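Local coordinates for protein 2,3-dimethylmalate lyase (Aspergillus niger, PDB 3FA4) that belongs to the phosphoenolpyruvate phosphomutase family of TIM-barrel proteins and carries a magnesium ion, at residues A41-G46 with I237-A242. Numbering follows the deposited sequence.
Sequences ALYMTG and IFPFAA
Tyr43 lays its ring across Ile237, whose CD1 methyl sits 3.7 Å from the ring centroid and only 10° off the normal, a CH-pi contact square over one face. An extended isoleucine chain suits this place: CG1 lies between the backbone N and carbonyl carbon (chi1 66°), and the second torsion, near 175°, carries CD1 out to the ring while CG2 stays back beside Tyr43 CB. Pro239 comes in obliquely, its CB 3.9 Å from Tyr43 CE2, a compact apolar ring at the point where the strand gives way to a type I turn from Phe238 to Ala241. Around the aromatic ring the packing is close; toward Thr45 it thins, the nearest approach there being Thr45 CG2 to Pro239 O at 3.6 Å, though this side too is buried. Threonine fits as N-cap of helix 46-54, its OG1 accepting from Gly48 N. The phenol OH is hydrogen-bonded to His113, and the tyrosine side chain lies about 6 Å from the bound magnesium ion. Strands 42-44 and 235-238 both pair with strand 20-25 between them, so the contact reaches across it inside the barrel, while Phe238 and Phe240 pack against Pro263 and Pro271 of a second subunit.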
loop_
_atom_site.group_PDB
_atom_site.type_symbol
_atom_site.label_atom_id
_atom_site.label_comp_id
_atom_site.label_asym_id
_atom_site.label_seq_id
_atom_site.Cartn_x
_atom_site.Cartn_y
_atom_site.Cartn_z
ATOM N N ALA B 41 19.427 -3.057 -19.034
ATOM C CA ALA B 41 18.321 -2.128 -18.891
ATOM C C ALA B 41 17.059 -2.960 -18.866
ATOM O O ALA B 41 17.024 -4.022 -19.468
ATOM C CB ALA B 41 18.296 -1.154 -20.067
ATOM N N LEU B 42 16.031 -2.499 -18.151
ATOM C CA LEU B 42 14.772 -3.186 -18.161
ATOM C C LEU B 42 13.666 -2.162 -18.449
ATOM O O LEU B 42 13.860 -0.950 -18.319
ATOM C CB LEU B 42 14.519 -3.862 -16.833
ATOM C CG LEU B 42 15.530 -4.766 -16.165
ATOM C CD1 LEU B 42 15.204 -4.875 -14.696
ATOM C CD2 LEU B 42 15.650 -6.170 -16.895
ATOM N N TYR B 43 12.510 -2.664 -18.868
ATOM C CA TYR B 43 11.393 -1.818 -19.132
ATOM C C TYR B 43 10.253 -2.371 -18.321
ATOM O O TYR B 43 9.883 -3.495 -18.570
ATOM C CB TYR B 43 11.040 -1.810 -20.660
ATOM C CG TYR B 43 9.754 -1.143 -20.950
ATOM C CD1 TYR B 43 9.578 0.237 -20.743
ATOM C CD2 TYR B 43 8.672 -1.890 -21.330
ATOM C CE1 TYR B 43 8.349 0.862 -20.958
ATOM C CE2 TYR B 43 7.408 -1.280 -21.525
ATOM C CZ TYR B 43 7.259 0.062 -21.332
ATOM O OH TYR B 43 6.024 0.579 -21.575
ATOM N N MET B 44 9.669 -1.576 -17.411
ATOM C CA MET B 44 8.444 -2.000 -16.715
ATOM C C MET B 44 7.256 -1.710 -17.511
ATOM O O MET B 44 6.870 -0.539 -17.652
ATOM C CB MET B 44 8.286 -1.299 -15.375
ATOM C CG MET B 44 7.183 -1.866 -14.567
ATOM S SD MET B 44 6.781 -0.925 -13.112
ATOM C CE MET B 44 5.550 0.247 -13.800
ATOM N N THR B 45 6.610 -2.750 -18.010
ATOM C CA THR B 45 5.409 -2.572 -18.809
ATOM C C THR B 45 4.168 -2.343 -17.926
ATOM O O THR B 45 3.976 -3.032 -16.903
ATOM C CB THR B 45 5.200 -3.816 -19.716
ATOM O OG1 THR B 45 3.854 -3.878 -20.193
ATOM C CG2 THR B 45 5.456 -5.130 -18.947
ATOM N N GLY B 46 3.296 -1.414 -18.319
ATOM C CA GLY B 46 2.124 -1.147 -17.535
ATOM C C GLY B 46 1.078 -2.199 -17.865
ATOM O O GLY B 46 0.276 -2.504 -17.036
ATOM N N ILE B 237 12.594 -1.237 -26.724
ATOM C CA ILE B 237 11.884 -1.882 -25.614
ATOM C C ILE B 237 11.088 -2.980 -26.202
ATOM O O ILE B 237 10.782 -2.920 -27.349
ATOM C CB ILE B 237 11.022 -0.887 -24.709
ATOM C CG1 ILE B 237 9.835 -0.272 -25.484
ATOM C CG2 ILE B 237 11.959 0.149 -24.013
ATOM C CD1 ILE B 237 8.944 0.560 -24.649
ATOM N N PHE B 238 10.845 -4.047 -25.453
ATOM C CA PHE B 238 10.086 -5.150 -25.941
ATOM C C PHE B 238 9.159 -5.539 -24.850
ATOM O O PHE B 238 9.456 -6.504 -24.178
ATOM C CB PHE B 238 10.949 -6.407 -26.254
ATOM C CG PHE B 238 12.163 -6.159 -27.107
ATOM C CD1 PHE B 238 13.392 -5.836 -26.523
ATOM C CD2 PHE B 238 12.111 -6.336 -28.489
ATOM C CE1 PHE B 238 14.503 -5.629 -27.304
ATOM C CE2 PHE B 238 13.236 -6.128 -29.264
ATOM C CZ PHE B 238 14.415 -5.786 -28.662
ATOM N N PRO B 239 8.003 -4.864 -24.699
ATOM C CA PRO B 239 7.133 -5.016 -23.555
ATOM C C PRO B 239 6.590 -6.431 -23.275
ATOM O O PRO B 239 6.162 -6.747 -22.140
ATOM C CB PRO B 239 5.959 -4.060 -23.903
ATOM C CG PRO B 239 6.449 -3.132 -24.886
ATOM C CD PRO B 239 7.474 -3.854 -25.651
ATOM N N PHE B 240 6.524 -7.261 -24.320
ATOM C CA PHE B 240 6.096 -8.680 -24.198
ATOM C C PHE B 240 7.184 -9.781 -24.152
ATOM O O PHE B 240 6.873 -10.947 -24.229
ATOM C CB PHE B 240 5.134 -8.982 -25.299
ATOM C CG PHE B 240 3.772 -8.691 -24.938
ATOM C CD1 PHE B 240 3.368 -7.360 -24.762
ATOM C CD2 PHE B 240 2.882 -9.719 -24.765
ATOM C CE1 PHE B 240 2.088 -7.051 -24.370
ATOM C CE2 PHE B 240 1.605 -9.458 -24.389
ATOM C CZ PHE B 240 1.189 -8.106 -24.186
ATOM N N ALA B 241 8.444 -9.430 -23.980
ATOM C CA ALA B 241 9.518 -10.429 -24.020
ATOM C C ALA B 241 9.333 -11.538 -22.984
ATOM O O ALA B 241 9.683 -12.670 -23.228
ATOM C CB ALA B 241 10.903 -9.743 -23.846
ATOM N N ALA B 242 8.703 -11.208 -21.853
ATOM C CA ALA B 242 8.525 -12.091 -20.709
ATOM C C ALA B 242 7.092 -12.570 -20.612
ATOM O O ALA B 242 6.829 -13.745 -20.314
ATOM C CB ALA B 242 8.937 -11.333 -19.414
#